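Hydrogenase maturation factor (Thermoanaerobacter tengcongensis, PDB 3VTH) probably transfers a carbamoyl group from carbamoyl phosphate, at the cost of ATP, to the C-terminal cysteine of HypE during [NiFe]-hydrogenase maturation. Local coordinates at residues 250-255 and 324-329; 280-285 and 369-374; 286-291 and 302-307. One frame throughout, in Å; residues are numbered along the deposited sequence.

Interaction 1: residues 250-255 and 324-329; sequences KPFAVM and PIVMTS. With MG (magnesium ion), chain G; APC (diphosphomethylphosphonic acid adenosyl ester), chain F.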
loop_
_atom_site.group_PDB
_atom_site.type_symbol
_atom_site.label_atom_id
_atom_site.label_comp_id
_atom_site.label_asym_id
_atom_site.label_seq_id
_atom_site.Cartn_x
_atom_site.Cartn_y
_atom_site.Cartn_z
ATOM N N LYS A 250 14.751 10.623 2.412
ATOM C CA LYS A 250 13.930 9.555 1.859
ATOM C C LYS A 250 14.251 9.369 0.372
ATOM O O LYS A 250 14.329 10.356 -0.368
ATOM C CB LYS A 250 12.439 9.869 2.012
ATOM C CG LYS A 250 11.838 9.653 3.408
ATOM C CD LYS A 250 10.294 9.728 3.281
ATOM C CE LYS A 250 9.579 9.574 4.631
ATOM N NZ LYS A 250 8.115 9.860 4.494
ATOM N N PRO A 251 14.432 8.108 -0.069
ATOM C CA PRO A 251 14.733 7.830 -1.483
ATOM C C PRO A 251 13.588 8.237 -2.411
ATOM O O PRO A 251 12.418 8.147 -2.030
ATOM C CB PRO A 251 14.890 6.304 -1.522
ATOM C CG PRO A 251 14.048 5.810 -0.329
ATOM C CD PRO A 251 14.232 6.873 0.719
ATOM N N PHE A 252 13.943 8.668 -3.620
ATOM C CA PHE A 252 12.975 8.956 -4.665
ATOM C C PHE A 252 12.727 7.734 -5.536
ATOM O O PHE A 252 13.684 7.065 -5.976
ATOM C CB PHE A 252 13.498 10.050 -5.602
ATOM C CG PHE A 252 13.457 11.438 -5.026
ATOM C CD1 PHE A 252 12.328 11.913 -4.355
ATOM C CD2 PHE A 252 14.525 12.296 -5.214
ATOM C CE1 PHE A 252 12.293 13.220 -3.859
ATOM C CE2 PHE A 252 14.493 13.603 -4.727
ATOM C CZ PHE A 252 13.391 14.058 -4.037
ATOM N N ALA A 253 11.451 7.487 -5.814
ATOM C CA ALA A 253 11.034 6.554 -6.835
ATOM C C ALA A 253 11.238 7.180 -8.212
ATOM O O ALA A 253 11.167 8.388 -8.355
ATOM C CB ALA A 253 9.563 6.201 -6.644
ATOM N N VAL A 254 11.475 6.346 -9.218
ATOM C CA VAL A 254 11.774 6.805 -10.569
ATOM C C VAL A 254 10.860 6.068 -11.557
ATOM O O VAL A 254 10.546 4.887 -11.359
ATOM C CB VAL A 254 13.286 6.578 -10.889
ATOM C CG1 VAL A 254 13.606 6.811 -12.356
ATOM C CG2 VAL A 254 14.153 7.526 -10.053
ATOM N N MET A 255 10.389 6.786 -12.576
ATOM C CA MET A 255 9.666 6.183 -13.674
ATOM C C MET A 255 10.609 5.909 -14.839
ATOM O O MET A 255 11.346 6.795 -15.261
ATOM C CB MET A 255 8.524 7.087 -14.150
ATOM C CG MET A 255 7.704 6.456 -15.265
ATOM S SD MET A 255 6.290 7.461 -15.782
ATOM C CE MET A 255 5.169 7.204 -14.418
ATOM N N PRO A 324 15.248 8.447 -17.497
ATOM C CA PRO A 324 14.205 8.172 -16.516
ATOM C C PRO A 324 13.955 9.406 -15.658
ATOM O O PRO A 324 14.805 10.307 -15.599
ATOM C CB PRO A 324 14.797 7.045 -15.658
ATOM C CG PRO A 324 16.177 6.752 -16.202
ATOM C CD PRO A 324 16.546 7.838 -17.139
ATOM N N ILE A 325 12.807 9.453 -14.994
ATOM C CA ILE A 325 12.475 10.626 -14.191
ATOM C C ILE A 325 12.032 10.279 -12.775
ATOM O O ILE A 325 11.307 9.318 -12.570
ATOM C CB ILE A 325 11.371 11.477 -14.859
ATOM C CG1 ILE A 325 10.130 10.605 -15.139
ATOM C CG2 ILE A 325 11.911 12.153 -16.146
ATOM C CD1 ILE A 325 8.911 11.354 -15.701
ATOM N N VAL A 326 12.445 11.102 -11.813
ATOM C CA VAL A 326 11.890 11.086 -10.462
ATOM C C VAL A 326 10.395 11.365 -10.555
ATOM O O VAL A 326 9.961 12.163 -11.385
ATOM C CB VAL A 326 12.552 12.168 -9.589
ATOM C CG1 VAL A 326 11.810 12.359 -8.254
ATOM C CG2 VAL A 326 14.013 11.812 -9.348
ATOM N N MET A 327 9.615 10.661 -9.739
ATOM C CA MET A 327 8.221 10.982 -9.520
ATOM C C MET A 327 8.031 10.952 -8.013
ATOM O O MET A 327 8.076 9.876 -7.400
ATOM C CB MET A 327 7.303 9.943 -10.183
ATOM C CG MET A 327 7.265 10.039 -11.689
ATOM S SD MET A 327 6.403 11.535 -12.207
ATOM C CE MET A 327 4.741 10.897 -12.454
ATOM N N THR A 328 7.839 12.124 -7.425
ATOM C CA THR A 328 7.608 12.231 -5.993
ATOM C C THR A 328 6.308 12.987 -5.846
ATOM O O THR A 328 5.937 13.749 -6.732
ATOM C CB THR A 328 8.801 12.914 -5.245
ATOM O OG1 THR A 328 8.606 12.813 -3.823
ATOM C CG2 THR A 328 8.951 14.379 -5.636
ATOM N N SER A 329 5.594 12.768 -4.751
ATOM C CA SER A 329 4.263 13.337 -4.653
ATOM C C SER A 329 4.351 14.863 -4.554
ATOM O O SER A 329 5.281 15.415 -3.958
ATOM C CB SER A 329 3.476 12.708 -3.492
ATOM O OG SER A 329 4.038 13.072 -2.249
HETATM MG MG MG G . 4.798 11.761 -0.768
HETATM P PG APC F . 6.499 13.287 1.556
HETATM O O1G APC F . 5.772 13.358 0.237
HETATM O O2G APC F . 7.938 13.730 1.443
HETATM O O3G APC F . 5.778 13.935 2.703
HETATM P PB APC F . 6.576 10.440 1.113
HETATM O O1B APC F . 5.177 10.309 0.597
HETATM O O2B APC F . 7.044 9.300 1.996
HETATM O O3B APC F . 6.608 11.751 2.044
HETATM P PA APC F . 7.291 10.217 -1.940
HETATM O O1A APC F . 8.504 10.432 -2.814
HETATM O O2A APC F . 6.041 10.863 -2.415
HETATM C C3A APC F . 7.758 10.739 -0.244
HETATM O "O5'" APC F . 6.932 8.649 -1.832
HETATM C "C5'" APC F . 7.752 7.606 -2.350
HETATM C "C4'" APC F . 7.810 6.483 -1.318
HETATM O "O4'" APC F . 8.534 5.404 -1.921
HETATM C "C3'" APC F . 8.588 6.926 -0.076
HETATM O "O3'" APC F . 7.975 6.452 1.135
HETATM C "C2'" APC F . 9.928 6.238 -0.236
HETATM O "O2'" APC F . 10.609 6.050 1.019
HETATM C "C1'" APC F . 9.554 4.980 -1.018
HETATM N N9 APC F . 10.759 4.561 -1.725
HETATM C C8 APC F . 11.307 5.118 -2.839
HETATM N N7 APC F . 12.457 4.473 -3.158
HETATM C C5 APC F . 12.645 3.503 -2.238
HETATM C C6 APC F . 13.658 2.459 -1.967
HETATM N N6 APC F . 14.728 2.305 -2.774
HETATM N N1 APC F . 13.473 1.660 -0.892
HETATM C C2 APC F . 12.404 1.779 -0.079
HETATM N N3 APC F . 11.442 2.702 -0.244
HETATM C C4 APC F . 11.520 3.567 -1.294
HETATM O O HOH W 1 9.578 9.494 -5.004
HETATM O O HOH W 2 2.904 12.326 0.244
#
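One face of the Phe252 ring takes a methyl of Val326: CG1 lies 4.1 Å from the centroid of the Phe252 ring, displaced toward the rim, a CH-pi contact. Near the ring plane, at the edge, sit Thr328 OG1 and the alpha-phosphate oxygen O1A of the bound ATP analogue. Arg242 adds a cation-pi contact, and Val238 and Leu241 of helix 235-245 pack on the ring. Pro251 CG lies 3.3 Å from adenine C5. This is the nucleotide site of the YrdC/Sua5-like domain, one of two in the chain, where strand 254-255 runs antiparallel to strand 325-329 within the large mixed sheet. Met255 and Ile325 form the hydrogen-bonded pair, Met255 N reaching Ile325 O at 2.7 Å, while Val254 and Val326 are the non-hydrogen-bonded pair. One step on, Met327 N donates to Ala253 O at 3.1 Å. Apolar side chains pad both faces of the pairing: Val254 CG1 crosses Pro324 CB on one, and Met255 CB meets Ile325 CG1 and Met327 CG on the other, where helix 312-320 closes over them.

Past the paired residues the two segments part and hold the methylene-bridged phosphate chain between them. A chi1 of -172° swings Thr328 OG1 away from its backbone N, and the hydroxyl donates to O1A of the analogue at 2.6 Å. That oxygen also receives a water proton; the same water accepts from Ala253 N and donates to Met327 O, tying both segments to the alpha phosphate. From the other side the extended Lys250 places NZ 2.8 Å from the beta-phosphate oxygen O2B. Ser329 N donates to the alpha-phosphate oxygen O2A, and Ser329 OG binds the magnesium ion at 2.1 Å, alongside O1G, O1B and O2A of the analogue and a water.

Interaction 2: residues 280-285 and 369-374; sequences RRPIVL and SVTSFN. With APC (diphosphomethylphosphonic acid adenosyl ester), chain F; PO4 (phosphate ion), chain L.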
loop_
_atom_site.group_PDB
_atom_site.type_symbol
_atom_site.label_atom_id
_atom_site.label_comp_id
_atom_site.label_asym_id
_atom_site.label_seq_id
_atom_site.Cartn_x
_atom_site.Cartn_y
_atom_site.Cartn_z
ATOM N N ARG A 280 -2.033 -2.562 -12.356
ATOM C CA ARG A 280 -2.039 -1.833 -11.080
ATOM C C ARG A 280 -0.911 -0.776 -11.080
ATOM O O ARG A 280 -1.017 0.255 -10.409
ATOM C CB ARG A 280 -1.944 -2.797 -9.895
ATOM C CG ARG A 280 -3.075 -3.851 -9.825
ATOM C CD ARG A 280 -2.953 -4.689 -8.533
ATOM N NE ARG A 280 -3.926 -5.787 -8.457
ATOM C CZ ARG A 280 -5.159 -5.678 -7.965
ATOM N NH1 ARG A 280 -5.591 -4.502 -7.505
ATOM N NH2 ARG A 280 -5.966 -6.750 -7.926
ATOM N N ARG A 281 0.154 -1.046 -11.847
ATOM C CA ARG A 281 1.307 -0.142 -11.999
ATOM C C ARG A 281 1.788 0.478 -10.688
ATOM O O ARG A 281 1.647 1.691 -10.500
ATOM C CB ARG A 281 0.988 0.969 -13.033
ATOM C CG ARG A 281 0.795 0.459 -14.477
ATOM C CD ARG A 281 2.116 0.018 -15.077
ATOM N NE ARG A 281 2.001 -1.075 -16.059
ATOM C CZ ARG A 281 2.499 -1.052 -17.295
ATOM N NH1 ARG A 281 3.139 0.021 -17.753
ATOM N NH2 ARG A 281 2.371 -2.118 -18.081
ATOM N N PRO A 282 2.369 -0.341 -9.782
ATOM C CA PRO A 282 2.996 0.240 -8.607
ATOM C C PRO A 282 4.462 0.599 -8.859
ATOM O O PRO A 282 5.059 0.176 -9.869
ATOM C CB PRO A 282 2.972 -0.917 -7.610
ATOM C CG PRO A 282 3.224 -2.107 -8.468
ATOM C CD PRO A 282 2.401 -1.819 -9.725
ATOM N N ILE A 283 5.026 1.356 -7.920
ATOM C CA ILE A 283 6.482 1.430 -7.722
ATOM C C ILE A 283 6.909 0.048 -7.179
ATOM O O ILE A 283 6.275 -0.469 -6.277
ATOM C CB ILE A 283 6.806 2.506 -6.662
ATOM C CG1 ILE A 283 6.430 3.912 -7.185
ATOM C CG2 ILE A 283 8.292 2.425 -6.213
ATOM C CD1 ILE A 283 6.187 4.938 -6.077
ATOM N N VAL A 284 7.949 -0.560 -7.763
ATOM C CA VAL A 284 8.430 -1.844 -7.269
ATOM C C VAL A 284 9.859 -1.638 -6.778
ATOM O O VAL A 284 10.675 -1.060 -7.489
ATOM C CB VAL A 284 8.415 -2.937 -8.379
ATOM C CG1 VAL A 284 8.928 -4.295 -7.850
ATOM C CG2 VAL A 284 7.014 -3.087 -9.002
ATOM N N LEU A 285 10.153 -2.134 -5.577
ATOM C CA LEU A 285 11.502 -2.036 -5.025
ATOM C C LEU A 285 12.368 -3.144 -5.595
ATOM O O LEU A 285 12.063 -4.331 -5.445
ATOM C CB LEU A 285 11.494 -2.087 -3.488
ATOM C CG LEU A 285 10.592 -1.040 -2.813
ATOM C CD1 LEU A 285 10.718 -1.157 -1.320
ATOM C CD2 LEU A 285 10.908 0.403 -3.282
ATOM N N SER A 369 1.295 3.289 -5.227
ATOM C CA SER A 369 1.597 2.132 -4.384
ATOM C C SER A 369 3.091 1.829 -4.455
ATOM O O SER A 369 3.752 2.195 -5.426
ATOM C CB SER A 369 0.813 0.904 -4.852
ATOM O OG SER A 369 -0.563 1.065 -4.573
ATOM N N VAL A 370 3.608 1.204 -3.405
ATOM C CA VAL A 370 4.988 0.745 -3.356
ATOM C C VAL A 370 4.948 -0.723 -2.966
ATOM O O VAL A 370 4.369 -1.085 -1.950
ATOM C CB VAL A 370 5.845 1.545 -2.330
ATOM C CG1 VAL A 370 7.297 1.042 -2.322
ATOM C CG2 VAL A 370 5.793 3.062 -2.653
ATOM N N THR A 371 5.559 -1.570 -3.786
ATOM C CA THR A 371 5.480 -3.008 -3.553
ATOM C C THR A 371 6.808 -3.704 -3.853
ATOM O O THR A 371 7.790 -3.049 -4.198
ATOM C CB THR A 371 4.314 -3.643 -4.324
ATOM O OG1 THR A 371 4.007 -4.918 -3.735
ATOM C CG2 THR A 371 4.678 -3.810 -5.812
ATOM N N SER A 372 6.840 -5.019 -3.679
ATOM C CA SER A 372 8.069 -5.782 -3.845
ATOM C C SER A 372 7.693 -7.249 -3.938
ATOM O O SER A 372 6.544 -7.614 -3.669
ATOM C CB SER A 372 8.979 -5.591 -2.616
ATOM O OG SER A 372 8.395 -6.186 -1.444
ATOM N N PHE A 373 8.661 -8.091 -4.278
ATOM C CA PHE A 373 8.438 -9.524 -4.257
ATOM C C PHE A 373 9.548 -10.135 -3.444
ATOM O O PHE A 373 10.727 -9.901 -3.724
ATOM C CB PHE A 373 8.412 -10.120 -5.675
ATOM C CG PHE A 373 7.832 -11.515 -5.727
ATOM C CD1 PHE A 373 6.464 -11.702 -5.935
ATOM C CD2 PHE A 373 8.644 -12.629 -5.537
ATOM C CE1 PHE A 373 5.910 -13.000 -5.980
ATOM C CE2 PHE A 373 8.106 -13.935 -5.572
ATOM C CZ PHE A 373 6.730 -14.110 -5.791
ATOM N N ASN A 374 9.191 -10.898 -2.426
ATOM C CA ASN A 374 10.214 -11.509 -1.574
ATOM C C ASN A 374 9.668 -12.743 -0.881
ATOM O O ASN A 374 8.506 -12.769 -0.484
ATOM C CB ASN A 374 10.730 -10.489 -0.542
ATOM C CG ASN A 374 11.883 -11.010 0.277
ATOM O OD1 ASN A 374 12.825 -11.625 -0.256
ATOM N ND2 ASN A 374 11.822 -10.773 1.598
HETATM P PG APC F . 6.499 13.287 1.556
HETATM O O1G APC F . 5.772 13.358 0.237
HETATM O O2G APC F . 7.938 13.730 1.443
HETATM O O3G APC F . 5.778 13.935 2.703
HETATM P PB APC F . 6.576 10.440 1.113
HETATM O O1B APC F . 5.177 10.309 0.597
HETATM O O2B APC F . 7.044 9.300 1.996
HETATM O O3B APC F . 6.608 11.751 2.044
HETATM P PA APC F . 7.291 10.217 -1.940
HETATM O O1A APC F . 8.504 10.432 -2.814
HETATM O O2A APC F . 6.041 10.863 -2.415
HETATM C C3A APC F . 7.758 10.739 -0.244
HETATM O "O5'" APC F . 6.932 8.649 -1.832
HETATM C "C5'" APC F . 7.752 7.606 -2.350
HETATM C "C4'" APC F . 7.810 6.483 -1.318
HETATM O "O4'" APC F . 8.534 5.404 -1.921
HETATM C "C3'" APC F . 8.588 6.926 -0.076
HETATM O "O3'" APC F . 7.975 6.452 1.135
HETATM C "C2'" APC F . 9.928 6.238 -0.236
HETATM O "O2'" APC F . 10.609 6.050 1.019
HETATM C "C1'" APC F . 9.554 4.980 -1.018
HETATM N N9 APC F . 10.759 4.561 -1.725
HETATM C C8 APC F . 11.307 5.118 -2.839
HETATM N N7 APC F . 12.457 4.473 -3.158
HETATM C C5 APC F . 12.645 3.503 -2.238
HETATM C C6 APC F . 13.658 2.459 -1.967
HETATM N N6 APC F . 14.728 2.305 -2.774
HETATM N N1 APC F . 13.473 1.660 -0.892
HETATM C C2 APC F . 12.404 1.779 -0.079
HETATM N N3 APC F . 11.442 2.702 -0.244
HETATM C C4 APC F . 11.520 3.567 -1.294
HETATM P P PO4 L . -3.599 -9.454 -9.149
HETATM O O1 PO4 L . -3.293 -8.123 -9.815
HETATM O O2 PO4 L . -2.535 -9.746 -8.101
HETATM O O3 PO4 L . -4.941 -9.438 -8.454
HETATM O O4 PO4 L . -3.577 -10.535 -10.209
HETATM O O HOH W 3 0.473 2.422 -7.902
HETATM O O HOH W 4 11.135 -6.878 -5.135
#
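Ile283 O is held by two donors from the neighbouring strand: Thr371 N reaches it at 2.8 Å, and the CA-H of Val370 makes a weaker contact beside it. Thr371 O is gripped in the same manner, by Leu285 N at 2.9 Å and the CA-H of Val284. Ile283 N completes the set, donating to Ser369 O at 2.9 Å. Just before this bond, a water accepts from Ser369 N and donates to Arg281 O.

Thr371 CG2 lies between its backbone N and carbonyl carbon, the crowded position, and presses on Pro282 CG at 3.5 Å, tighter than ordinary van der Waals contact. Its hydroxyl turns elsewhere, to Glu378 OE2. The two strands, 283-287 and 370-374, run parallel in the mixed sheet of the YrdC-like domain, with Val284 and Thr371 side by side on one face. Ile283, Leu285 and Val370 share the other face, where Leu285 and Val370 line the nucleotide and Ile283 CD1 packs on Val370 CG2. Leu285 CD2 meets Val370 CG1 at 3.8 Å and also touches adenine C6 at 3.7 Å, its sister CD1 reaches adenine C2, and Val370 CG2 lies against the ribose O4'.

Far from that pocket, the extended Arg280 side chain leads away from the pairing and grips a phosphate ion, probably from the crystallisation liquor, with two N-H groups. The phosphorus lies at the guanidinium edge, in its plane, with Arg280 NE 2.8 Å from phosphate O1 and Arg280 NH2 2.9 Å from phosphate O3; NH1 binds Gly386 O instead.

Interaction 3: residues 286-291 and 302-307; sequences LKKKGE and DTLGVM. With APC (diphosphomethylphosphonic acid adenosyl ester), chain F.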
loop_
_atom_site.group_PDB
_atom_site.type_symbol
_atom_site.label_atom_id
_atom_site.label_comp_id
_atom_site.label_asym_id
_atom_site.label_seq_id
_atom_site.Cartn_x
_atom_site.Cartn_y
_atom_site.Cartn_z
ATOM N N LEU A 286 13.470 -2.737 -6.218
ATOM C CA LEU A 286 14.334 -3.642 -6.974
ATOM C C LEU A 286 15.779 -3.463 -6.553
ATOM O O LEU A 286 16.197 -2.340 -6.300
ATOM C CB LEU A 286 14.214 -3.331 -8.478
ATOM C CG LEU A 286 12.835 -3.494 -9.128
ATOM C CD1 LEU A 286 12.881 -2.932 -10.539
ATOM C CD2 LEU A 286 12.376 -4.961 -9.148
ATOM N N LYS A 287 16.541 -4.560 -6.493
ATOM C CA LYS A 287 17.970 -4.482 -6.183
ATOM C C LYS A 287 18.730 -3.825 -7.325
ATOM O O LYS A 287 18.528 -4.173 -8.500
ATOM C CB LYS A 287 18.553 -5.873 -5.894
ATOM C CG LYS A 287 18.031 -6.520 -4.592
ATOM C CD LYS A 287 18.704 -5.940 -3.321
ATOM C CE LYS A 287 18.182 -6.635 -2.054
ATOM N NZ LYS A 287 18.851 -6.162 -0.801
ATOM N N LYS A 288 19.610 -2.887 -6.973
ATOM C CA LYS A 288 20.430 -2.145 -7.943
ATOM C C LYS A 288 21.470 -3.062 -8.577
ATOM O O LYS A 288 22.101 -3.858 -7.881
ATOM C CB LYS A 288 21.175 -0.999 -7.253
ATOM C CG LYS A 288 20.312 0.166 -6.761
ATOM C CD LYS A 288 21.216 1.105 -5.932
ATOM C CE LYS A 288 20.502 2.388 -5.546
ATOM N NZ LYS A 288 21.375 3.195 -4.679
ATOM N N LYS A 289 21.652 -2.945 -9.889
ATOM C CA LYS A 289 22.761 -3.616 -10.584
ATOM C C LYS A 289 23.052 -2.929 -11.902
ATOM O O LYS A 289 22.131 -2.620 -12.653
ATOM C CB LYS A 289 22.455 -5.102 -10.835
ATOM C CG LYS A 289 23.570 -5.860 -11.606
ATOM C CD LYS A 289 23.248 -7.350 -11.830
ATOM C CE LYS A 289 22.109 -7.560 -12.852
ATOM N NZ LYS A 289 22.470 -7.080 -14.208
ATOM N N GLY A 290 24.336 -2.710 -12.181
ATOM C CA GLY A 290 24.774 -2.201 -13.478
ATOM C C GLY A 290 24.943 -0.693 -13.497
ATOM O O GLY A 290 25.774 -0.150 -12.770
ATOM N N GLU A 291 24.164 -0.026 -14.348
ATOM C CA GLU A 291 24.216 1.431 -14.492
ATOM C C GLU A 291 23.641 2.156 -13.276
ATOM O O GLU A 291 22.801 1.608 -12.535
ATOM C CB GLU A 291 23.449 1.872 -15.744
ATOM C CG GLU A 291 24.188 1.651 -17.055
ATOM C CD GLU A 291 23.536 2.424 -18.187
ATOM O OE1 GLU A 291 24.045 3.514 -18.520
ATOM O OE2 GLU A 291 22.489 1.970 -18.713
ATOM N N ASP A 302 20.695 -0.277 -1.363
ATOM C CA ASP A 302 21.034 -1.203 -2.440
ATOM C C ASP A 302 19.833 -1.489 -3.351
ATOM O O ASP A 302 19.901 -2.365 -4.213
ATOM C CB ASP A 302 21.684 -2.492 -1.899
ATOM C CG ASP A 302 20.715 -3.395 -1.150
ATOM O OD1 ASP A 302 19.591 -2.982 -0.789
ATOM O OD2 ASP A 302 21.104 -4.556 -0.893
ATOM N N THR A 303 18.744 -0.750 -3.136
ATOM C CA THR A 303 17.513 -0.894 -3.917
ATOM C C THR A 303 17.072 0.427 -4.562
ATOM O O THR A 303 17.433 1.506 -4.095
ATOM C CB THR A 303 16.341 -1.380 -3.049
ATOM O OG1 THR A 303 16.124 -0.433 -1.992
ATOM C CG2 THR A 303 16.624 -2.795 -2.443
ATOM N N LEU A 304 16.297 0.325 -5.637
ATOM C CA LEU A 304 15.687 1.462 -6.294
ATOM C C LEU A 304 14.181 1.193 -6.370
ATOM O O LEU A 304 13.770 0.055 -6.602
ATOM C CB LEU A 304 16.259 1.572 -7.710
ATOM C CG LEU A 304 16.754 2.862 -8.368
ATOM C CD1 LEU A 304 17.492 3.821 -7.416
ATOM C CD2 LEU A 304 17.676 2.464 -9.563
ATOM N N GLY A 305 13.369 2.234 -6.186
ATOM C CA GLY A 305 11.926 2.126 -6.377
ATOM C C GLY A 305 11.619 2.540 -7.799
ATOM O O GLY A 305 11.888 3.680 -8.180
ATOM N N VAL A 306 11.085 1.611 -8.593
ATOM C CA VAL A 306 10.868 1.868 -10.021
ATOM C C VAL A 306 9.435 1.587 -10.431
ATOM O O VAL A 306 8.856 0.601 -10.011
ATOM C CB VAL A 306 11.835 1.034 -10.910
ATOM C CG1 VAL A 306 11.686 1.409 -12.388
ATOM C CG2 VAL A 306 13.276 1.274 -10.484
ATOM N N MET A 307 8.878 2.467 -11.256
ATOM C CA MET A 307 7.577 2.253 -11.857
ATOM C C MET A 307 7.654 2.438 -13.373
ATOM O O MET A 307 8.574 3.093 -13.914
ATOM C CB MET A 307 6.552 3.233 -11.268
ATOM C CG MET A 307 6.784 4.698 -11.711
ATOM S SD MET A 307 5.864 5.923 -10.748
ATOM C CE MET A 307 4.375 4.992 -10.405
HETATM P PG APC F . 6.499 13.287 1.556
HETATM O O1G APC F . 5.772 13.358 0.237
HETATM O O2G APC F . 7.938 13.730 1.443
HETATM O O3G APC F . 5.778 13.935 2.703
HETATM P PB APC F . 6.576 10.440 1.113
HETATM O O1B APC F . 5.177 10.309 0.597
HETATM O O2B APC F . 7.044 9.300 1.996
HETATM O O3B APC F . 6.608 11.751 2.044
HETATM P PA APC F . 7.291 10.217 -1.940
HETATM O O1A APC F . 8.504 10.432 -2.814
HETATM O O2A APC F . 6.041 10.863 -2.415
HETATM C C3A APC F . 7.758 10.739 -0.244
HETATM O "O5'" APC F . 6.932 8.649 -1.832
HETATM C "C5'" APC F . 7.752 7.606 -2.350
HETATM C "C4'" APC F . 7.810 6.483 -1.318
HETATM O "O4'" APC F . 8.534 5.404 -1.921
HETATM C "C3'" APC F . 8.588 6.926 -0.076
HETATM O "O3'" APC F . 7.975 6.452 1.135
HETATM C "C2'" APC F . 9.928 6.238 -0.236
HETATM O "O2'" APC F . 10.609 6.050 1.019
HETATM C "C1'" APC F . 9.554 4.980 -1.018
HETATM N N9 APC F . 10.759 4.561 -1.725
HETATM C C8 APC F . 11.307 5.118 -2.839
HETATM N N7 APC F . 12.457 4.473 -3.158
HETATM C C5 APC F . 12.645 3.503 -2.238
HETATM C C6 APC F . 13.658 2.459 -1.967
HETATM N N6 APC F . 14.728 2.305 -2.774
HETATM N N1 APC F . 13.473 1.660 -0.892
HETATM C C2 APC F . 12.404 1.779 -0.079
HETATM N N3 APC F . 11.442 2.702 -0.244
HETATM C C4 APC F . 11.520 3.567 -1.294
HETATM O O HOH W 5 22.128 -3.965 -5.260
#
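Lys287 starts out beside its own backbone N (chi1 -68°), folds back at chi2 (-78°) and then runs straight, while Asp302 holds its carboxylate between its backbone N and carbonyl carbon; together these turns bring lysine NZ to within 2.8 Å of Asp302 OD2. The salt bridge lies where strand 283-287 ends and strand 303-307 begins, at the connected end of this antiparallel pair, in the mixed sheet of the YrdC-like domain. NZ meets OD2 on its syn side, though 29° out of the carboxylate plane. The other oxygen, OD1, is bonded to the hydroxyl of Ser626, so the aspartate also links this strand to the Kae1-like part of the chain. An alanine in place of Lys287 would probably leave OD2 without its charged mate and Thr303 CG2 without the lysine CD it now packs on.

Deeper in, Leu286 and Leu304 form the hydrogen-bonded pair: Leu304 N reaches Leu286 O at 2.7 Å, and Leu286 N returns a bond of 2.8 Å to Leu304 O. Leu286 CD1 crosses Val306 at about a right angle, touching its CB, with Val262 of helix 259-265 packed on both. On the far side of Lys287, Lys288 N donates almost straight to Asp302 O at 2.8 Å, and a water joins that oxygen to Lys288 O. The extended Lys288 side chain lies along Asp302 O and Thr303 O, brings CE to 3.8 Å from Leu304 CD1, and anchors NZ on Ala298 O and Leu301 O.

Strand 303-307 also reads the adenine. At Gly305 a beta carbon would collide with N7 of the base, and Thr303 OG1 accepts a hydrogen bond from the adenine amino group N6 at 3.2 Å.

How the interactions relate
All three contacts belong to one mixed sheet of the YrdC-like domain, their centres about 12 to 13 Å apart. Across the sheet the strands run 325-329, 254-255, 303-307, 283-287, 370-374, so interaction 1 fills one side, interaction 2 the other, and interaction 3 sits between. Val254 pairs with 303-307 through its backbone, Val284 N meets Val306 O, and Ala253 CB touches Ile283 CD1. Along the chain, interaction 3 closes the shortest loop, within the spans of both others, while interactions 1 and 2 interleave. Every contact reaches the same ATP analogue: interaction 1 the phosphates, magnesium and, through Pro251, the base; interactions 2 and 3 mainly the adenine end. Neighbouring strands and the loops leading into them thus line one nucleotide pocket.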